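Local coordinates for protein thiosulfate reductase (Thermus thermophilus, PDB 2VPZ) that probably reduces sulfur compounds such as polysulfide or thiosulfate, carrying a molybdenum atom, two molybdopterin guanine dinucleotides and a 4Fe-4S cluster, at residues 666-671 / 742-747; 91-96 / 756-761; 126-131 / 459-464; 260-265 / 291-296. One frame throughout, in Å; residues are numbered along the deposited sequence.

Contact 1: residues 666-671 / 742-747; sequences YVMLVN and EKAERP
Pro747 lies over one face of the Tyr666 ring: its CD sits 3.6 Å from the ring centroid and 16° off the normal, a CH-pi contact for which a rigid proline with polarised CD hydrogens is well suited. Glu745 O and the CA of Arg746 approach the same ring obliquely. The guanidinium of Arg746 has Tyr666 CE1 over one of its faces, with the two planes 63° apart, so the groups meet at a slant and not as a flat stack. Tyr666 CG is set anti to its own carbonyl carbon (chi1 -82°), which carries the ring out past the end of the pairing to the loop that follows the strand, and its OH is hydrogen-bonded to Glu646. An alanine here would be likely to leave Pro747 without an aromatic face to rest on and Glu646 without its hydroxyl partner.

The two segments are antiparallel neighbours in the mixed sheet of the molybdopterin dinucleotide-binding domain, a family of the double-psi beta-barrel clan. Met668 and Glu742 form a hydrogen-bonded pair: Met668 N reaches Glu742 O at 2.9 Å, and Glu742 N reaches Met668 O at 3.1 Å. On the same face Met668 CG touches Ala744 CB at 4.0 Å, a small residue fitting beside the bent methionine. Ala744 N gives Tyr666 O a weak bond, and a water accepts from Tyr666 N and donates to Ala744 O at 2.7 Å.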
loop_
_atom_site.group_PDB
_atom_site.type_symbol
_atom_site.label_atom_id
_atom_site.label_comp_id
_atom_site.label_asym_id
_atom_site.label_seq_id
_atom_site.Cartn_x
_atom_site.Cartn_y
_atom_site.Cartn_z
ATOM N N TYR A 666 11.676 23.169 -25.646
ATOM C CA TYR A 666 11.835 24.553 -25.220
ATOM C C TYR A 666 10.919 25.380 -26.085
ATOM O O TYR A 666 10.479 24.948 -27.154
ATOM C CB TYR A 666 13.275 25.011 -25.282
ATOM C CG TYR A 666 14.002 24.558 -24.044
ATOM C CD1 TYR A 666 14.377 23.225 -23.888
ATOM C CD2 TYR A 666 14.236 25.449 -22.986
ATOM C CE1 TYR A 666 14.963 22.772 -22.721
ATOM C CE2 TYR A 666 14.825 25.019 -21.802
ATOM C CZ TYR A 666 15.190 23.672 -21.673
ATOM O OH TYR A 666 15.767 23.236 -20.499
ATOM N N VAL A 667 10.649 26.590 -25.620
ATOM C CA VAL A 667 9.703 27.448 -26.334
ATOM C C VAL A 667 9.974 28.927 -26.016
ATOM O O VAL A 667 10.587 29.231 -24.983
ATOM C CB VAL A 667 8.257 27.061 -25.795
ATOM C CG1 VAL A 667 7.500 28.320 -25.391
ATOM C CG2 VAL A 667 7.466 26.226 -26.823
ATOM N N MET A 668 9.589 29.829 -26.920
ATOM C CA MET A 668 9.664 31.281 -26.616
ATOM C C MET A 668 8.214 31.673 -26.278
ATOM O O MET A 668 7.271 31.134 -26.873
ATOM C CB MET A 668 10.064 32.166 -27.822
ATOM C CG MET A 668 11.428 31.958 -28.447
ATOM S SD MET A 668 12.816 32.370 -27.309
ATOM C CE MET A 668 12.560 34.152 -27.019
ATOM N N LEU A 669 8.047 32.586 -25.323
ATOM C CA LEU A 669 6.708 33.118 -24.993
ATOM C C LEU A 669 6.622 34.527 -25.670
ATOM O O LEU A 669 7.491 35.379 -25.489
ATOM C CB LEU A 669 6.498 33.256 -23.451
ATOM C CG LEU A 669 6.575 31.928 -22.684
ATOM C CD1 LEU A 669 6.591 32.189 -21.177
ATOM C CD2 LEU A 669 5.410 30.973 -23.065
ATOM N N VAL A 670 5.591 34.718 -26.489
ATOM C CA VAL A 670 5.403 36.000 -27.169
ATOM C C VAL A 670 4.059 36.610 -26.672
ATOM O O VAL A 670 3.034 35.917 -26.657
ATOM C CB VAL A 670 5.391 35.802 -28.753
ATOM C CG1 VAL A 670 5.595 37.159 -29.460
ATOM C CG2 VAL A 670 6.516 34.799 -29.168
ATOM N N ASN A 671 4.058 37.859 -26.215
ATOM C CA ASN A 671 2.803 38.442 -25.727
ATOM C C ASN A 671 1.997 39.160 -26.829
ATOM O O ASN A 671 2.466 39.272 -27.963
ATOM C CB ASN A 671 2.989 39.346 -24.456
ATOM C CG ASN A 671 3.742 40.663 -24.727
ATOM O OD1 ASN A 671 3.962 41.459 -23.791
ATOM N ND2 ASN A 671 4.122 40.901 -25.974
ATOM N N GLU A 742 5.894 29.555 -29.134
ATOM C CA GLU A 742 6.585 29.358 -30.407
ATOM C C GLU A 742 7.770 28.395 -30.182
ATOM O O GLU A 742 8.628 28.675 -29.348
ATOM C CB GLU A 742 7.064 30.740 -30.874
ATOM C CG GLU A 742 7.770 30.877 -32.226
ATOM C CD GLU A 742 8.180 32.336 -32.527
ATOM O OE1 GLU A 742 9.341 32.711 -32.230
ATOM O OE2 GLU A 742 7.314 33.095 -33.043
ATOM N N LYS A 743 7.804 27.267 -30.893
ATOM C CA LYS A 743 8.884 26.267 -30.767
ATOM C C LYS A 743 10.292 26.909 -30.872
ATOM O O LYS A 743 10.564 27.703 -31.775
ATOM C CB LYS A 743 8.725 25.158 -31.826
ATOM C CG LYS A 743 8.733 23.694 -31.307
ATOM C CD LYS A 743 9.915 23.336 -30.376
ATOM C CE LYS A 743 10.354 21.853 -30.519
ATOM N NZ LYS A 743 9.446 20.970 -31.358
ATOM N N ALA A 744 11.186 26.554 -29.954
ATOM C CA ALA A 744 12.537 27.109 -29.911
ATOM C C ALA A 744 13.574 26.001 -29.676
ATOM O O ALA A 744 13.192 24.877 -29.376
ATOM C CB ALA A 744 12.619 28.174 -28.776
ATOM N N GLU A 745 14.861 26.316 -29.829
ATOM C CA GLU A 745 15.965 25.361 -29.615
ATOM C C GLU A 745 16.328 25.266 -28.132
ATOM O O GLU A 745 16.202 26.253 -27.404
ATOM C CB GLU A 745 17.280 25.801 -30.301
ATOM C CG GLU A 745 17.301 26.030 -31.816
ATOM C CD GLU A 745 17.385 24.735 -32.640
ATOM O OE1 GLU A 745 17.477 23.637 -32.038
ATOM O OE2 GLU A 745 17.358 24.826 -33.894
ATOM N N ARG A 746 16.803 24.101 -27.693
ATOM C CA ARG A 746 17.294 23.952 -26.315
ATOM C C ARG A 746 18.426 25.041 -26.160
ATOM O O ARG A 746 19.184 25.287 -27.115
ATOM C CB ARG A 746 17.870 22.523 -26.072
ATOM C CG ARG A 746 19.343 22.486 -25.547
ATOM C CD ARG A 746 19.800 21.149 -24.858
ATOM N NE ARG A 746 19.001 20.716 -23.695
ATOM C CZ ARG A 746 18.939 21.287 -22.486
ATOM N NH1 ARG A 746 19.639 22.375 -22.200
ATOM N NH2 ARG A 746 18.165 20.753 -21.540
ATOM N N PRO A 747 18.533 25.718 -24.988
ATOM C CA PRO A 747 19.594 26.731 -24.855
ATOM C C PRO A 747 21.001 26.162 -24.535
ATOM O O PRO A 747 21.122 25.096 -23.933
ATOM C CB PRO A 747 19.073 27.649 -23.753
ATOM C CG PRO A 747 18.348 26.687 -22.843
ATOM C CD PRO A 747 17.639 25.737 -23.823
HETATM O O HOH W 1 13.189 22.516 -28.161
#

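Contact 2: residues 91-96 / 756-761; sequences DPDRLK and AKRPFD
Pro92 and Phe760 bring the two irregular backbones together, their CA atoms 5.6 Å apart, where a type I beta turn from Asp91 to Arg94 meets the chain's C-terminal tail. Arg94 N closes the turn on Asp91 O at 2.9 Å, and proline at the second position suits it because its fixed phi is the one required there. Pro92 turns its CG over the centre of the Arg758 guanidinium, CG 3.8 Å from CZ, so an apolar corner of the ring rests on the flat face while the N-H groups point outward round the rim. At that rim the Asp93 carboxylate forms a salt bridge with Arg758; the modelled separation is implausibly short, so its exact geometry is doubtful. Asp93 OD2 also accepts from Asn636. With CG anti to the backbone N (chi1 180°), the Phe760 ring stretches back to the start of the turn, where CD1 is 3.7 Å from Asp91 N and Pro92 N lies at the ring edge. An alanine in place of Phe760 would probably open a gap beside Asp91 N and Pro92, at the start of the turn. Lys96 folds back inside its own segment, NZ donating to Pro92 O and to Arg94 O. This surface contact joins the loop between helix 80-84 and strand 99-101 to the tail that follows helix 752-756, whose last residue, Ala756, packs on another protein chain.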
loop_
_atom_site.group_PDB
_atom_site.type_symbol
_atom_site.label_atom_id
_atom_site.label_comp_id
_atom_site.label_asym_id
_atom_site.label_seq_id
_atom_site.Cartn_x
_atom_site.Cartn_y
_atom_site.Cartn_z
ATOM N N ASP A 91 29.431 35.448 -2.220
ATOM C CA ASP A 91 29.280 35.349 -3.660
ATOM C C ASP A 91 30.396 36.245 -4.323
ATOM O O ASP A 91 30.412 37.456 -4.086
ATOM C CB ASP A 91 27.824 35.830 -3.965
ATOM C CG ASP A 91 27.480 35.875 -5.479
ATOM O OD1 ASP A 91 28.342 35.517 -6.310
ATOM O OD2 ASP A 91 26.327 36.285 -5.801
ATOM N N PRO A 92 31.343 35.650 -5.130
ATOM C CA PRO A 92 32.427 36.364 -5.826
ATOM C C PRO A 92 32.064 37.579 -6.752
ATOM O O PRO A 92 32.946 38.388 -7.152
ATOM C CB PRO A 92 33.206 35.264 -6.581
ATOM C CG PRO A 92 32.196 34.109 -6.695
ATOM C CD PRO A 92 31.398 34.211 -5.401
ATOM N N ASP A 93 30.776 37.657 -7.101
ATOM C CA ASP A 93 30.163 38.709 -7.972
ATOM C C ASP A 93 29.429 39.756 -7.115
ATOM O O ASP A 93 28.929 40.772 -7.618
ATOM C CB ASP A 93 29.099 38.205 -8.994
ATOM C CG ASP A 93 29.484 36.898 -9.728
ATOM O OD1 ASP A 93 30.654 36.701 -10.051
ATOM O OD2 ASP A 93 28.537 36.102 -10.010
ATOM N N ARG A 94 29.312 39.486 -5.815
ATOM C CA ARG A 94 28.655 40.443 -4.936
ATOM C C ARG A 94 29.431 41.805 -4.983
ATOM O O ARG A 94 30.671 41.801 -4.882
ATOM C CB ARG A 94 28.599 39.919 -3.498
ATOM C CG ARG A 94 29.784 40.296 -2.617
ATOM C CD ARG A 94 29.498 40.105 -1.111
ATOM N NE ARG A 94 28.971 41.298 -0.465
ATOM C CZ ARG A 94 29.007 41.554 0.847
ATOM N NH1 ARG A 94 29.553 40.686 1.692
ATOM N NH2 ARG A 94 28.517 42.703 1.323
ATOM N N LEU A 95 28.699 42.915 -5.139
ATOM C CA LEU A 95 29.206 44.316 -5.204
ATOM C C LEU A 95 30.115 44.699 -3.983
ATOM O O LEU A 95 29.728 44.452 -2.848
ATOM C CB LEU A 95 27.989 45.303 -5.303
ATOM C CG LEU A 95 27.067 45.081 -6.524
ATOM C CD1 LEU A 95 25.683 45.726 -6.303
ATOM C CD2 LEU A 95 27.741 45.617 -7.796
ATOM N N LYS A 96 31.295 45.286 -4.210
ATOM C CA LYS A 96 32.245 45.617 -3.131
ATOM C C LYS A 96 32.579 47.137 -2.992
ATOM O O LYS A 96 32.514 47.703 -1.893
ATOM C CB LYS A 96 33.547 44.787 -3.314
ATOM C CG LYS A 96 33.346 43.305 -3.796
ATOM C CD LYS A 96 34.323 42.830 -4.899
ATOM C CE LYS A 96 34.218 41.309 -5.151
ATOM N NZ LYS A 96 33.069 40.917 -6.047
ATOM N N ALA A 756 29.407 27.618 -9.730
ATOM C CA ALA A 756 29.223 27.448 -8.279
ATOM C C ALA A 756 30.529 27.095 -7.554
ATOM O O ALA A 756 30.681 27.375 -6.366
ATOM C CB ALA A 756 28.152 26.365 -7.960
ATOM N N LYS A 757 31.478 26.484 -8.256
ATOM C CA LYS A 757 32.755 26.120 -7.622
ATOM C C LYS A 757 33.816 27.215 -7.489
ATOM O O LYS A 757 34.850 26.950 -6.875
ATOM C CB LYS A 757 33.420 24.917 -8.295
ATOM C CG LYS A 757 32.829 23.567 -7.984
ATOM C CD LYS A 757 33.429 22.529 -8.913
ATOM C CE LYS A 757 32.633 21.240 -8.900
ATOM N NZ LYS A 757 33.146 20.222 -7.925
ATOM N N ARG A 758 33.595 28.400 -8.074
ATOM C CA ARG A 758 34.540 29.514 -7.948
ATOM C C ARG A 758 34.700 29.769 -6.448
ATOM O O ARG A 758 33.696 29.969 -5.767
ATOM C CB ARG A 758 34.012 30.800 -8.599
ATOM C CG ARG A 758 33.981 30.818 -10.103
ATOM C CD ARG A 758 32.597 31.269 -10.531
ATOM N NE ARG A 758 32.465 32.714 -10.613
ATOM C CZ ARG A 758 31.393 33.442 -10.311
ATOM N NH1 ARG A 758 30.272 32.891 -9.861
ATOM N NH2 ARG A 758 31.446 34.749 -10.508
ATOM N N PRO A 759 35.949 29.773 -5.914
ATOM C CA PRO A 759 36.199 30.005 -4.478
ATOM C C PRO A 759 35.851 31.428 -3.987
ATOM O O PRO A 759 35.986 32.368 -4.757
ATOM C CB PRO A 759 37.698 29.727 -4.319
ATOM C CG PRO A 759 38.076 28.926 -5.576
ATOM C CD PRO A 759 37.219 29.594 -6.625
ATOM N N PHE A 760 35.417 31.610 -2.736
ATOM C CA PHE A 760 35.141 32.978 -2.262
ATOM C C PHE A 760 36.367 33.554 -1.548
ATOM O O PHE A 760 36.869 33.012 -0.548
ATOM C CB PHE A 760 33.910 33.083 -1.334
ATOM C CG PHE A 760 33.619 34.508 -0.831
ATOM C CD1 PHE A 760 33.078 35.488 -1.681
ATOM C CD2 PHE A 760 33.872 34.855 0.504
ATOM C CE1 PHE A 760 32.791 36.803 -1.202
ATOM C CE2 PHE A 760 33.593 36.158 0.999
ATOM C CZ PHE A 760 33.051 37.132 0.143
ATOM N N ASP A 761 36.850 34.664 -2.088
ATOM C CA ASP A 761 38.033 35.334 -1.565
ATOM C C ASP A 761 37.741 36.757 -1.079
ATOM O O ASP A 761 37.397 37.648 -1.858
ATOM C CB ASP A 761 39.155 35.307 -2.638
ATOM C CG ASP A 761 40.487 35.923 -2.160
ATOM O OD1 ASP A 761 40.946 35.631 -1.033
ATOM O OD2 ASP A 761 41.081 36.691 -2.945
#

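Contact 3: residues 126-131 / 459-464; sequences KKMLEI and LDLYVA
Lys127 and Leu461 mark the nearest approach of the two backbones, 6.9 Å between CA atoms, where the second half of helix 117-134 passes the loop residues that lead into strand 462-466. This is helix-on-sheet packing in the molybdopterin oxidoreductase domain: strand 462-466 belongs to a parallel sheet beside strand 435-438, and the helix lies against its beginning. No hydrogen bond links the segments, so their joining rests on side-chain packing.

Leu461 carries the contact. Its CG stands anti to the backbone N (chi1 173°), which extends the side chain toward the helix and sets the two methyl groups against adjoining residues there, CD2 touching both. CD2 is pressed against Met128 CG at 3.6 Å, whereas CD1 meets Lys127 CB at 4.0 Å. A branched leucine fits because its methyls can touch neighbouring residues on one helix turn at once. Lys127 offers the aliphatic base of a long chain to this apolar partner, crossing Leu461 obliquely, and its CD passes 4.1 Å from Asp460 O. Methionine suits its buried place since a flexible, unbranched thioether can bend to the surfaces around it; Met128 also touches Ile140 and Phe436, the latter on strand 435-438, tying the helix to a second strand of the sheet. One turn further along, Ile131 comes across Leu461 at about a right angle. Its longer branch, CG1, is anti to the carbonyl carbon (chi1 -72°) and carries CD1 forward to lie 4.0 Å from Leu461 CB and 4.2 Å from Asp460 CB.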
loop_
_atom_site.group_PDB
_atom_site.type_symbol
_atom_site.label_atom_id
_atom_site.label_comp_id
_atom_site.label_asym_id
_atom_site.label_seq_id
_atom_site.Cartn_x
_atom_site.Cartn_y
_atom_site.Cartn_z
ATOM N N LYS A 126 25.694 67.074 -3.909
ATOM C CA LYS A 126 25.895 68.191 -4.847
ATOM C C LYS A 126 24.765 68.202 -5.923
ATOM O O LYS A 126 24.104 69.232 -6.135
ATOM C CB LYS A 126 27.285 68.095 -5.517
ATOM C CG LYS A 126 27.926 69.425 -5.964
ATOM C CD LYS A 126 27.836 69.632 -7.484
ATOM C CE LYS A 126 29.053 70.390 -8.047
ATOM N NZ LYS A 126 29.525 69.839 -9.367
ATOM N N LYS A 127 24.539 67.047 -6.558
ATOM C CA LYS A 127 23.507 66.823 -7.597
ATOM C C LYS A 127 22.069 66.991 -7.072
ATOM O O LYS A 127 21.205 67.577 -7.749
ATOM C CB LYS A 127 23.652 65.422 -8.229
ATOM C CG LYS A 127 24.544 65.339 -9.474
ATOM C CD LYS A 127 23.793 65.821 -10.725
ATOM C CE LYS A 127 24.750 66.337 -11.808
ATOM N NZ LYS A 127 25.762 65.314 -12.251
ATOM N N MET A 128 21.817 66.467 -5.872
ATOM C CA MET A 128 20.509 66.544 -5.221
ATOM C C MET A 128 20.122 67.996 -4.900
ATOM O O MET A 128 18.947 68.379 -5.021
ATOM C CB MET A 128 20.482 65.713 -3.910
ATOM C CG MET A 128 20.591 64.187 -4.047
ATOM S SD MET A 128 20.191 63.278 -2.512
ATOM C CE MET A 128 18.406 63.615 -2.350
ATOM N N LEU A 129 21.112 68.790 -4.500
ATOM C CA LEU A 129 20.925 70.199 -4.128
ATOM C C LEU A 129 20.578 71.080 -5.344
ATOM O O LEU A 129 19.743 72.000 -5.243
ATOM C CB LEU A 129 22.168 70.715 -3.338
ATOM C CG LEU A 129 22.359 70.067 -1.947
ATOM C CD1 LEU A 129 23.734 70.408 -1.340
ATOM C CD2 LEU A 129 21.219 70.507 -0.999
ATOM N N GLU A 130 21.180 70.763 -6.488
ATOM C CA GLU A 130 20.926 71.453 -7.757
ATOM C C GLU A 130 19.486 71.235 -8.215
ATOM O O GLU A 130 18.849 72.175 -8.704
ATOM C CB GLU A 130 21.877 70.982 -8.859
ATOM C CG GLU A 130 23.335 71.370 -8.704
ATOM C CD GLU A 130 24.224 70.711 -9.753
ATOM O OE1 GLU A 130 23.651 70.056 -10.648
ATOM O OE2 GLU A 130 25.465 70.846 -9.677
ATOM N N ILE A 131 18.990 70.005 -8.081
ATOM C CA ILE A 131 17.606 69.667 -8.474
ATOM C C ILE A 131 16.628 70.437 -7.563
ATOM O O ILE A 131 15.567 70.878 -8.007
ATOM C CB ILE A 131 17.308 68.077 -8.366
ATOM C CG1 ILE A 131 18.024 67.320 -9.488
ATOM C CG2 ILE A 131 15.776 67.805 -8.429
ATOM C CD1 ILE A 131 18.417 65.870 -9.145
ATOM N N LEU A 459 16.397 61.302 -16.597
ATOM C CA LEU A 459 16.742 61.797 -15.263
ATOM C C LEU A 459 18.058 62.575 -15.155
ATOM O O LEU A 459 18.992 62.338 -15.922
ATOM C CB LEU A 459 16.729 60.646 -14.222
ATOM C CG LEU A 459 15.446 59.902 -13.788
ATOM C CD1 LEU A 459 15.783 58.567 -13.070
ATOM C CD2 LEU A 459 14.569 60.799 -12.885
ATOM N N ASP A 460 18.126 63.493 -14.191
ATOM C CA ASP A 460 19.346 64.244 -13.904
ATOM C C ASP A 460 20.201 63.408 -12.918
ATOM O O ASP A 460 21.428 63.399 -13.014
ATOM C CB ASP A 460 19.062 65.644 -13.330
ATOM C CG ASP A 460 18.571 66.641 -14.398
ATOM O OD1 ASP A 460 18.970 66.487 -15.574
ATOM O OD2 ASP A 460 17.808 67.570 -14.046
ATOM N N LEU A 461 19.567 62.712 -11.980
ATOM C CA LEU A 461 20.300 61.847 -11.048
ATOM C C LEU A 461 19.548 60.535 -10.702
ATOM O O LEU A 461 18.343 60.541 -10.437
ATOM C CB LEU A 461 20.678 62.592 -9.738
ATOM C CG LEU A 461 21.315 61.784 -8.590
ATOM C CD1 LEU A 461 22.831 61.599 -8.828
ATOM C CD2 LEU A 461 21.045 62.465 -7.223
ATOM N N TYR A 462 20.255 59.412 -10.769
ATOM C CA TYR A 462 19.684 58.115 -10.436
ATOM C C TYR A 462 20.686 57.265 -9.608
ATOM O O TYR A 462 21.715 56.793 -10.111
ATOM C CB TYR A 462 19.187 57.360 -11.707
ATOM C CG TYR A 462 18.994 55.860 -11.543
ATOM C CD1 TYR A 462 18.343 55.329 -10.418
ATOM C CD2 TYR A 462 19.521 54.961 -12.480
ATOM C CE1 TYR A 462 18.230 53.934 -10.218
ATOM C CE2 TYR A 462 19.420 53.569 -12.299
ATOM C CZ TYR A 462 18.775 53.054 -11.165
ATOM O OH TYR A 462 18.681 51.699 -10.979
ATOM N N VAL A 463 20.414 57.136 -8.311
ATOM C CA VAL A 463 21.282 56.368 -7.428
ATOM C C VAL A 463 20.627 55.012 -7.044
ATOM O O VAL A 463 19.410 54.915 -6.850
ATOM C CB VAL A 463 21.694 57.163 -6.122
ATOM C CG1 VAL A 463 22.896 56.483 -5.466
ATOM C CG2 VAL A 463 22.038 58.644 -6.471
ATOM N N ALA A 464 21.425 53.946 -6.976
ATOM C CA ALA A 464 20.947 52.613 -6.601
ATOM C C ALA A 464 21.851 52.016 -5.523
ATOM O O ALA A 464 23.058 51.955 -5.702
ATOM C CB ALA A 464 20.877 51.678 -7.849
#

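Contact 4: residues 260-265 / 291-296; sequences LLLAWI and AHVKDF
Leu262 lays its CD1 methyl over one face of the Phe296 ring, 4.1 Å from the centroid and 18° off the normal, a CH-pi contact displaced toward the rim. Here a helix packs against the loop that follows another helix, in the molybdopterin oxidoreductase domain: one side of helix 257-270 receives the chain just after helix 287-292, where Val293 is the first residue to leave helical geometry. Leu262 and Phe296 run side by side and point the same way, so the leucine contributes more than its tip: its CB also comes within 4.1 Å of Phe296 CD1. Leucine suits the position because a forked end can serve two partners, CD1 the aromatic face and CD2 Val293 CG2. On the phenylalanine, His292 ND1 and Val293 CG2 lie at the ring edge, close to its plane, and Trp300 of the following helix meets the ring as well.

Val293 and Ile265 form the second apolar patch, crossing obliquely. With CG2 of Ile265 anti to the backbone N, while CG1 takes the position anti to the carbonyl carbon (chi1 -85°), it is the short branch that faces Val293, and the two CG2 methyls come to 3.5 Å. These beta-branched residues keep their bulk close to the backbone, suiting so near an approach. At Ala263, small enough to admit the other chain segment, the backbones come closest: its CA makes a C-H...O contact with Phe296 O at 3.6 Å, the angle at the hydrogen being 158°.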
loop_
_atom_site.group_PDB
_atom_site.type_symbol
_atom_site.label_atom_id
_atom_site.label_comp_id
_atom_site.label_asym_id
_atom_site.label_seq_id
_atom_site.Cartn_x
_atom_site.Cartn_y
_atom_site.Cartn_z
ATOM N N LEU A 260 -18.474 34.222 -7.610
ATOM C CA LEU A 260 -18.518 33.061 -6.713
ATOM C C LEU A 260 -18.666 33.629 -5.256
ATOM O O LEU A 260 -19.445 33.106 -4.440
ATOM C CB LEU A 260 -17.267 32.163 -6.909
ATOM C CG LEU A 260 -17.027 30.762 -6.306
ATOM C CD1 LEU A 260 -15.989 30.834 -5.176
ATOM C CD2 LEU A 260 -18.348 30.137 -5.814
ATOM N N LEU A 261 -17.964 34.708 -4.928
ATOM C CA LEU A 261 -18.106 35.319 -3.597
ATOM C C LEU A 261 -19.535 35.934 -3.411
ATOM O O LEU A 261 -20.168 35.695 -2.390
ATOM C CB LEU A 261 -16.987 36.348 -3.320
ATOM C CG LEU A 261 -15.601 35.706 -3.068
ATOM C CD1 LEU A 261 -14.464 36.708 -3.357
ATOM C CD2 LEU A 261 -15.519 35.162 -1.629
ATOM N N LEU A 262 -20.045 36.686 -4.390
ATOM C CA LEU A 262 -21.410 37.261 -4.307
ATOM C C LEU A 262 -22.519 36.180 -4.140
ATOM O O LEU A 262 -23.469 36.371 -3.369
ATOM C CB LEU A 262 -21.743 38.148 -5.535
ATOM C CG LEU A 262 -20.924 39.434 -5.733
ATOM C CD1 LEU A 262 -21.268 40.081 -7.075
ATOM C CD2 LEU A 262 -21.171 40.420 -4.578
ATOM N N ALA A 263 -22.393 35.061 -4.859
ATOM C CA ALA A 263 -23.356 33.942 -4.791
ATOM C C ALA A 263 -23.285 33.169 -3.451
ATOM O O ALA A 263 -24.244 32.500 -3.057
ATOM C CB ALA A 263 -23.184 32.960 -5.999
ATOM N N TRP A 264 -22.151 33.235 -2.766
ATOM C CA TRP A 264 -22.025 32.612 -1.452
ATOM C C TRP A 264 -22.665 33.583 -0.436
ATOM O O TRP A 264 -23.315 33.153 0.522
ATOM C CB TRP A 264 -20.565 32.321 -1.069
ATOM C CG TRP A 264 -19.977 31.040 -1.644
ATOM C CD1 TRP A 264 -20.660 29.981 -2.195
ATOM C CD2 TRP A 264 -18.584 30.688 -1.716
ATOM N NE1 TRP A 264 -19.776 29.009 -2.604
ATOM C CE2 TRP A 264 -18.500 29.413 -2.323
ATOM C CE3 TRP A 264 -17.400 31.330 -1.324
ATOM C CZ2 TRP A 264 -17.264 28.761 -2.550
ATOM C CZ3 TRP A 264 -16.168 30.692 -1.544
ATOM C CH2 TRP A 264 -16.116 29.415 -2.155
ATOM N N ILE A 265 -22.468 34.885 -0.639
ATOM C CA ILE A 265 -23.052 35.935 0.225
ATOM C C ILE A 265 -24.586 35.730 0.134
ATOM O O ILE A 265 -25.290 35.696 1.145
ATOM C CB ILE A 265 -22.646 37.421 -0.251
ATOM C CG1 ILE A 265 -21.278 37.839 0.324
ATOM C CG2 ILE A 265 -23.748 38.419 0.164
ATOM C CD1 ILE A 265 -20.599 39.019 -0.439
ATOM N N ALA A 291 -30.350 43.278 -0.198
ATOM C CA ALA A 291 -31.063 43.766 -1.395
ATOM C C ALA A 291 -30.172 43.815 -2.672
ATOM O O ALA A 291 -30.633 43.503 -3.777
ATOM C CB ALA A 291 -31.710 45.158 -1.116
ATOM N N HIS A 292 -28.911 44.209 -2.505
ATOM C CA HIS A 292 -27.889 44.268 -3.579
ATOM C C HIS A 292 -27.708 42.887 -4.222
ATOM O O HIS A 292 -27.683 42.720 -5.444
ATOM C CB HIS A 292 -26.481 44.670 -2.986
ATOM C CG HIS A 292 -25.384 44.880 -3.984
ATOM N ND1 HIS A 292 -24.349 44.003 -4.164
ATOM C CD2 HIS A 292 -25.148 45.897 -4.822
ATOM C CE1 HIS A 292 -23.527 44.468 -5.077
ATOM N NE2 HIS A 292 -23.994 45.624 -5.495
ATOM N N VAL A 293 -27.593 41.894 -3.356
ATOM C CA VAL A 293 -27.334 40.505 -3.689
ATOM C C VAL A 293 -28.537 39.597 -4.062
ATOM O O VAL A 293 -28.411 38.363 -4.156
ATOM C CB VAL A 293 -26.532 39.891 -2.477
ATOM C CG1 VAL A 293 -27.125 38.551 -2.044
ATOM C CG2 VAL A 293 -25.038 39.802 -2.815
ATOM N N LYS A 294 -29.685 40.218 -4.308
ATOM C CA LYS A 294 -30.939 39.527 -4.630
ATOM C C LYS A 294 -30.935 38.516 -5.812
ATOM O O LYS A 294 -31.365 37.356 -5.677
ATOM C CB LYS A 294 -32.062 40.564 -4.846
ATOM C CG LYS A 294 -33.463 39.993 -5.089
ATOM C CD LYS A 294 -34.334 40.948 -5.909
ATOM C CE LYS A 294 -35.832 40.730 -5.653
ATOM N NZ LYS A 294 -36.298 39.344 -6.000
ATOM N N ASP A 295 -30.431 38.960 -6.958
ATOM C CA ASP A 295 -30.346 38.164 -8.186
ATOM C C ASP A 295 -29.037 37.364 -8.398
ATOM O O ASP A 295 -28.959 36.539 -9.317
ATOM C CB ASP A 295 -30.596 39.062 -9.426
ATOM C CG ASP A 295 -32.010 39.677 -9.473
ATOM O OD1 ASP A 295 -32.990 38.907 -9.593
ATOM O OD2 ASP A 295 -32.113 40.927 -9.399
ATOM N N PHE A 296 -28.010 37.598 -7.584
ATOM C CA PHE A 296 -26.748 36.855 -7.726
ATOM C C PHE A 296 -26.894 35.466 -7.085
ATOM O O PHE A 296 -26.472 35.227 -5.953
ATOM C CB PHE A 296 -25.570 37.609 -7.090
ATOM C CG PHE A 296 -25.416 39.031 -7.572
ATOM C CD1 PHE A 296 -25.219 40.074 -6.654
ATOM C CD2 PHE A 296 -25.478 39.336 -8.933
ATOM C CE1 PHE A 296 -25.083 41.407 -7.081
ATOM C CE2 PHE A 296 -25.347 40.669 -9.388
ATOM C CZ PHE A 296 -25.151 41.709 -8.454
#

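How the contacts relate
The four contacts do not touch one another. Contact 2 brings the early part of the chain to its C-terminal tail, and the loop it closes contains the other three; contact 4 is nested in turn within contact 3, and both lie in the molybdopterin oxidoreductase range, though their centres are 53 Å apart on opposite sides of the chain's centre. Contact 1 follows them in sequence, its nearest atoms about 17 Å from contact 2. The closest neighbours are contacts 2 and 3, about 7 Å between nearest atoms. All lie away from the annotated cofactor sites; the Asp91 side chain of contact 2 is about 9 Å from a bound molybdopterin guanine dinucleotide.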